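Local atomic coordinates of hypothetical protein BT_3535 (Bacteroides thetaiotaomicron VPI-5482, PDB entry 3KNY), a protein that is of unknown function and is probably a two-domain lipoprotein of the bacterial cell envelope. Residues E92-A98 / K212-P218; A123-G129 / A143-K149. One frame throughout, in Å; residues are numbered along the deposited sequence.

Contact 1. Residues E92-A98 / K212-P218; sequences EGFLNIA and KTGFMIP
F215 packs against E92 and L95 where strand 93-97 runs parallel to the end of strand 204-217, within the larger, mixed sheet. Parallel pairing shows in the backbone: F94 O accepts from F215 N (2.8 Å), then N96 bonds F215 O with its N and I217 N with its O. With CG of F215 anti to the carbonyl carbon (chi1 -68°), the ring lies alongside the backbone of E92. F215 CB sits 3.4 Å from F94 O and 3.7 Å from L95 CD1, and F215 CD1 lies 3.5 Å from F94 O. F215 CE1 comes as near to E92 O, and both oxygens lie in the ring plane at its edge. At the tip, F215 CZ meets OE1 of E92 at 3.7 Å, the carboxylate turned 21° from the ring plane; that oxygen also forms a salt bridge with K186. L188 and A190 touch the ring too, a setting that suits a large apolar group. At G93 (phi 151°) a CB would jam against E92 O and strike T213 O, which suits glycine. I97 and I217 lie side by side against I72 of helix 66-84, their branched chains suiting strand and core, with I97 CD1 3.5 Å from I217 CG1.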
loop_
_atom_site.group_PDB
_atom_site.type_symbol
_atom_site.label_atom_id
_atom_site.label_comp_id
_atom_site.label_asym_id
_atom_site.label_seq_id
_atom_site.Cartn_x
_atom_site.Cartn_y
_atom_site.Cartn_z
ATOM N N GLU A 92 9.475 -0.713 -5.158
ATOM C CA GLU A 92 8.805 0.551 -4.798
ATOM C C GLU A 92 8.218 0.525 -3.388
ATOM O O GLU A 92 8.471 1.419 -2.585
ATOM C CB GLU A 92 7.637 0.799 -5.769
ATOM C CG GLU A 92 8.052 1.338 -7.106
ATOM C CD GLU A 92 8.238 2.826 -7.070
ATOM O OE1 GLU A 92 7.233 3.580 -7.193
ATOM O OE2 GLU A 92 9.404 3.225 -6.905
ATOM N N GLY A 93 7.391 -0.487 -3.131
ATOM C CA GLY A 93 6.724 -0.672 -1.854
ATOM C C GLY A 93 5.400 -1.389 -2.053
ATOM O O GLY A 93 5.214 -2.093 -3.036
ATOM N N PHE A 94 4.473 -1.189 -1.131
ATOM C CA PHE A 94 3.140 -1.761 -1.239
ATOM C C PHE A 94 2.243 -0.932 -2.160
ATOM O O PHE A 94 2.579 0.221 -2.454
ATOM C CB PHE A 94 2.531 -1.856 0.134
ATOM C CG PHE A 94 3.363 -2.642 1.094
ATOM C CD1 PHE A 94 3.500 -4.009 0.941
ATOM C CD2 PHE A 94 4.026 -2.014 2.148
ATOM C CE1 PHE A 94 4.265 -4.758 1.819
ATOM C CE2 PHE A 94 4.799 -2.760 3.052
ATOM C CZ PHE A 94 4.915 -4.143 2.881
ATOM N N LEU A 95 1.147 -1.545 -2.647
ATOM C CA LEU A 95 0.145 -0.868 -3.485
ATOM C C LEU A 95 -1.277 -1.304 -3.111
ATOM O O LEU A 95 -1.526 -2.488 -2.956
ATOM C CB LEU A 95 0.395 -1.157 -4.963
ATOM C CG LEU A 95 -0.479 -0.433 -5.997
ATOM C CD1 LEU A 95 -0.206 1.053 -5.940
ATOM C CD2 LEU A 95 -0.245 -0.990 -7.427
ATOM N N ASN A 96 -2.174 -0.334 -2.919
ATOM C CA ASN A 96 -3.617 -0.548 -2.713
ATOM C C ASN A 96 -4.331 0.188 -3.794
ATOM O O ASN A 96 -3.844 1.212 -4.280
ATOM C CB ASN A 96 -4.157 0.121 -1.464
ATOM C CG ASN A 96 -3.722 -0.539 -0.226
ATOM O OD1 ASN A 96 -3.426 -1.723 -0.198
ATOM N ND2 ASN A 96 -3.678 0.222 0.831
ATOM N N ILE A 97 -5.518 -0.304 -4.125
ATOM C CA ILE A 97 -6.376 0.319 -5.097
ATOM C C ILE A 97 -7.592 0.757 -4.300
ATOM O O ILE A 97 -8.299 -0.084 -3.726
ATOM C CB ILE A 97 -6.753 -0.676 -6.184
ATOM C CG1 ILE A 97 -5.523 -1.527 -6.582
ATOM C CG2 ILE A 97 -7.391 0.058 -7.369
ATOM C CD1 ILE A 97 -4.410 -0.774 -7.180
ATOM N N ALA A 98 -7.806 2.069 -4.219
ATOM C CA ALA A 98 -8.913 2.606 -3.436
ATOM C C ALA A 98 -10.227 2.196 -4.078
ATOM O O ALA A 98 -10.289 1.916 -5.287
ATOM C CB ALA A 98 -8.829 4.103 -3.348
ATOM N N LYS A 212 9.018 2.329 5.839
ATOM C CA LYS A 212 8.214 1.712 4.780
ATOM C C LYS A 212 7.425 2.703 3.949
ATOM O O LYS A 212 7.155 3.801 4.403
ATOM C CB LYS A 212 7.233 0.692 5.393
ATOM C CG LYS A 212 7.937 -0.446 6.076
ATOM C CD LYS A 212 7.547 -1.789 5.555
ATOM C CE LYS A 212 8.756 -2.608 5.304
ATOM N NZ LYS A 212 8.455 -3.935 4.767
ATOM N N THR A 213 7.044 2.296 2.738
ATOM C CA THR A 213 6.257 3.139 1.851
ATOM C C THR A 213 5.146 2.321 1.194
ATOM O O THR A 213 5.363 1.232 0.699
ATOM C CB THR A 213 7.127 3.803 0.773
ATOM O OG1 THR A 213 8.087 4.667 1.397
ATOM C CG2 THR A 213 6.298 4.640 -0.191
ATOM N N GLY A 214 3.946 2.860 1.233
ATOM C CA GLY A 214 2.822 2.273 0.589
ATOM C C GLY A 214 2.241 3.260 -0.406
ATOM O O GLY A 214 2.187 4.476 -0.145
ATOM N N PHE A 215 1.798 2.720 -1.541
ATOM C CA PHE A 215 1.216 3.498 -2.613
ATOM C C PHE A 215 -0.264 3.203 -2.749
ATOM O O PHE A 215 -0.731 2.115 -2.437
ATOM C CB PHE A 215 1.949 3.224 -3.929
ATOM C CG PHE A 215 3.367 3.745 -3.947
ATOM C CD1 PHE A 215 4.405 2.970 -3.491
ATOM C CD2 PHE A 215 3.641 5.042 -4.379
ATOM C CE1 PHE A 215 5.721 3.456 -3.501
ATOM C CE2 PHE A 215 4.936 5.545 -4.389
ATOM C CZ PHE A 215 5.982 4.738 -3.944
HETATM N N MSE A 216 -1.005 4.194 -3.220
HETATM C CA MSE A 216 -2.436 4.072 -3.350
HETATM C C MSE A 216 -2.906 4.641 -4.695
HETATM O O MSE A 216 -2.552 5.772 -5.056
HETATM C CB MSE A 216 -3.087 4.805 -2.189
HETATM C CG MSE A 216 -2.868 4.123 -0.881
HETATM SE SE MSE A 216 -3.462 5.181 0.607
HETATM C CE MSE A 216 -1.929 6.320 0.892
ATOM N N ILE A 217 -3.665 3.846 -5.455
ATOM C CA ILE A 217 -4.321 4.385 -6.645
ATOM C C ILE A 217 -5.509 5.180 -6.115
ATOM O O ILE A 217 -6.449 4.595 -5.572
ATOM C CB ILE A 217 -4.812 3.317 -7.659
ATOM C CG1 ILE A 217 -3.633 2.521 -8.228
ATOM C CG2 ILE A 217 -5.573 4.014 -8.819
ATOM C CD1 ILE A 217 -3.977 1.655 -9.460
ATOM N N PRO A 218 -5.463 6.511 -6.252
ATOM C CA PRO A 218 -6.524 7.359 -5.720
ATOM C C PRO A 218 -7.866 7.074 -6.374
ATOM O O PRO A 218 -7.874 6.812 -7.577
ATOM C CB PRO A 218 -6.078 8.780 -6.076
ATOM C CG PRO A 218 -4.899 8.659 -6.957
ATOM C CD PRO A 218 -4.513 7.238 -7.103
ATOM O OXT PRO A 218 -8.930 7.109 -5.744
#

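Contact 2. Residues A123-G129 / A143-K149; sequences AEYKTNG and AAVTYKK
K126 and Y147 face each other as a hydrogen-bonded antiparallel pair, each giving its N-H to the other's carbonyl O, and their side chains form the close-packed part. CG of Y147 stands between its backbone N and carbonyl carbon (chi1 57°), which brings the ring under K126: CB of K126 lies over one face, 4.2 Å from the centroid and offset toward the rim, while CE reaches within 3.5 Å of Y147 OH. At the ring edge, N128 CB is 4.0 Å from Y147 CE1. Beyond this apolar stem, K126 NZ bonds D99 O and forms a salt bridge with OXT of P218, the C-terminal carboxylate, which is also hydrogen-bonded to Y147 OH. A phenylalanine in place of Y147 would probably leave the P218 carboxylate less firmly held, one hydrogen-bond mate gone. On the same face E124 and K149 run side by side, ending in a weak salt bridge from OE2 to NZ (3.4 Å); E71 is the stronger partner of K149. The other face is more open to solvent. There CG of K148 rests 3.6 Å from the ring centroid of Y125, 12° off its normal, a CH-pi contact suited to a long aliphatic chain, and T127 OG1 and T146 OG1 come no closer than 3.6 Å, beta-branched residues at home in a strand. The whole is a beta hairpin, the first two strands of a three-stranded antiparallel meander.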
loop_
_atom_site.group_PDB
_atom_site.type_symbol
_atom_site.label_atom_id
_atom_site.label_comp_id
_atom_site.label_asym_id
_atom_site.label_seq_id
_atom_site.Cartn_x
_atom_site.Cartn_y
_atom_site.Cartn_z
ATOM N N ALA A 123 -15.352 16.545 -9.108
ATOM C CA ALA A 123 -14.336 16.243 -8.095
ATOM C C ALA A 123 -14.941 15.591 -6.834
ATOM O O ALA A 123 -15.900 16.104 -6.273
ATOM C CB ALA A 123 -13.542 17.508 -7.728
ATOM N N GLU A 124 -14.341 14.485 -6.380
ATOM C CA GLU A 124 -14.893 13.624 -5.291
ATOM C C GLU A 124 -14.023 13.573 -4.026
ATOM O O GLU A 124 -12.839 13.829 -4.083
ATOM C CB GLU A 124 -15.164 12.196 -5.811
ATOM C CG GLU A 124 -14.486 11.849 -7.157
ATOM C CD GLU A 124 -14.457 10.362 -7.455
ATOM O OE1 GLU A 124 -15.139 9.581 -6.745
ATOM O OE2 GLU A 124 -13.725 9.981 -8.398
ATOM N N TYR A 125 -14.632 13.225 -2.897
ATOM C CA TYR A 125 -13.977 13.268 -1.587
ATOM C C TYR A 125 -13.825 11.886 -0.954
ATOM O O TYR A 125 -14.803 11.327 -0.445
ATOM C CB TYR A 125 -14.793 14.158 -0.644
ATOM C CG TYR A 125 -14.297 15.582 -0.563
ATOM C CD1 TYR A 125 -13.084 15.873 0.084
ATOM C CD2 TYR A 125 -15.039 16.646 -1.113
ATOM C CE1 TYR A 125 -12.609 17.176 0.168
ATOM C CE2 TYR A 125 -14.575 17.961 -1.033
ATOM C CZ TYR A 125 -13.359 18.220 -0.387
ATOM O OH TYR A 125 -12.877 19.515 -0.292
ATOM N N LYS A 126 -12.598 11.363 -0.924
ATOM C CA LYS A 126 -12.372 9.972 -0.545
ATOM C C LYS A 126 -11.360 9.746 0.584
ATOM O O LYS A 126 -10.424 10.506 0.740
ATOM C CB LYS A 126 -11.892 9.185 -1.782
ATOM C CG LYS A 126 -12.656 9.462 -3.087
ATOM C CD LYS A 126 -12.764 8.236 -4.011
ATOM C CE LYS A 126 -11.501 7.903 -4.763
ATOM N NZ LYS A 126 -11.581 6.544 -5.405
ATOM N N THR A 127 -11.553 8.664 1.339
ATOM C CA THR A 127 -10.560 8.139 2.266
ATOM C C THR A 127 -9.991 6.827 1.748
ATOM O O THR A 127 -10.701 6.023 1.179
ATOM C CB THR A 127 -11.151 7.863 3.643
ATOM O OG1 THR A 127 -11.907 9.000 4.062
ATOM C CG2 THR A 127 -10.045 7.641 4.658
ATOM N N ASN A 128 -8.702 6.615 1.938
ATOM C CA ASN A 128 -8.077 5.349 1.617
ATOM C C ASN A 128 -6.992 5.155 2.653
ATOM O O ASN A 128 -6.634 6.063 3.369
ATOM C CB ASN A 128 -7.516 5.331 0.181
ATOM C CG ASN A 128 -7.033 3.919 -0.282
ATOM O OD1 ASN A 128 -6.001 3.794 -0.954
ATOM N ND2 ASN A 128 -7.781 2.870 0.081
ATOM N N GLY A 129 -6.489 3.951 2.756
ATOM C CA GLY A 129 -5.619 3.592 3.844
ATOM C C GLY A 129 -4.692 2.515 3.391
ATOM O O GLY A 129 -4.758 2.053 2.279
ATOM N N ALA A 143 -1.456 3.656 7.607
ATOM C CA ALA A 143 -1.603 5.038 7.122
ATOM C C ALA A 143 -3.029 5.202 6.590
ATOM O O ALA A 143 -3.574 4.273 5.981
ATOM C CB ALA A 143 -0.568 5.350 6.023
ATOM N N ALA A 144 -3.650 6.349 6.868
ATOM C CA ALA A 144 -4.970 6.722 6.310
ATOM C C ALA A 144 -4.848 8.131 5.709
ATOM O O ALA A 144 -4.119 8.945 6.200
ATOM C CB ALA A 144 -6.022 6.689 7.364
ATOM N N VAL A 145 -5.584 8.421 4.657
ATOM C CA VAL A 145 -5.416 9.657 3.892
ATOM C C VAL A 145 -6.768 10.087 3.408
ATOM O O VAL A 145 -7.531 9.263 2.911
ATOM C CB VAL A 145 -4.569 9.425 2.622
ATOM C CG1 VAL A 145 -4.488 10.675 1.827
ATOM C CG2 VAL A 145 -3.180 8.965 2.992
ATOM N N THR A 146 -7.068 11.372 3.529
ATOM C CA THR A 146 -8.299 11.917 2.977
ATOM C C THR A 146 -7.905 12.858 1.884
ATOM O O THR A 146 -6.990 13.639 2.064
ATOM C CB THR A 146 -9.108 12.639 4.030
ATOM O OG1 THR A 146 -9.595 11.665 4.954
ATOM C CG2 THR A 146 -10.289 13.349 3.403
ATOM N N TYR A 147 -8.598 12.792 0.754
ATOM C CA TYR A 147 -8.229 13.584 -0.402
ATOM C C TYR A 147 -9.400 13.910 -1.305
ATOM O O TYR A 147 -10.489 13.341 -1.181
ATOM C CB TYR A 147 -7.159 12.853 -1.214
ATOM C CG TYR A 147 -7.540 11.452 -1.682
ATOM C CD1 TYR A 147 -7.446 10.353 -0.828
ATOM C CD2 TYR A 147 -7.959 11.219 -2.988
ATOM C CE1 TYR A 147 -7.787 9.065 -1.259
ATOM C CE2 TYR A 147 -8.289 9.931 -3.434
ATOM C CZ TYR A 147 -8.207 8.866 -2.560
ATOM O OH TYR A 147 -8.537 7.611 -2.989
ATOM N N LYS A 148 -9.144 14.842 -2.221
ATOM C CA LYS A 148 -10.090 15.221 -3.243
ATOM C C LYS A 148 -9.489 14.827 -4.585
ATOM O O LYS A 148 -8.346 15.160 -4.889
ATOM C CB LYS A 148 -10.324 16.722 -3.186
ATOM C CG LYS A 148 -11.763 17.134 -3.436
ATOM C CD LYS A 148 -11.897 18.646 -3.564
ATOM C CE LYS A 148 -11.106 19.169 -4.767
ATOM N NZ LYS A 148 -11.729 20.399 -5.329
ATOM N N LYS A 149 -10.245 14.075 -5.367
ATOM C CA LYS A 149 -9.794 13.646 -6.684
ATOM C C LYS A 149 -10.621 14.400 -7.727
ATOM O O LYS A 149 -11.835 14.545 -7.575
ATOM C CB LYS A 149 -9.959 12.128 -6.849
ATOM C CG LYS A 149 -9.475 11.596 -8.199
ATOM C CD LYS A 149 -9.667 10.089 -8.317
ATOM C CE LYS A 149 -9.667 9.626 -9.777
ATOM N NZ LYS A 149 -10.994 9.878 -10.405
#

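How the contacts relate
The centres of the two contacts lie about 13 Å apart, on different sheets. Contact 1 belongs to the mixed sheet and sits near the middle of the chain; contact 2 belongs to the three-stranded antiparallel sheet, farther out. After strand 93-97 the next modelled strand is 124-134, residues 104-122 not being modelled, and the hairpin is complete before the chain returns through strand 204-217, so contact 2 is nested inside the loop that contact 1 closes. The sheets meet where M216 packs on N128 and V145, and N96 ND2 makes a weak hydrogen bond to G129 O. Packing and the C-terminal carboxylate, tied to K126 and Y147, together join the chain's last strand to the hairpin.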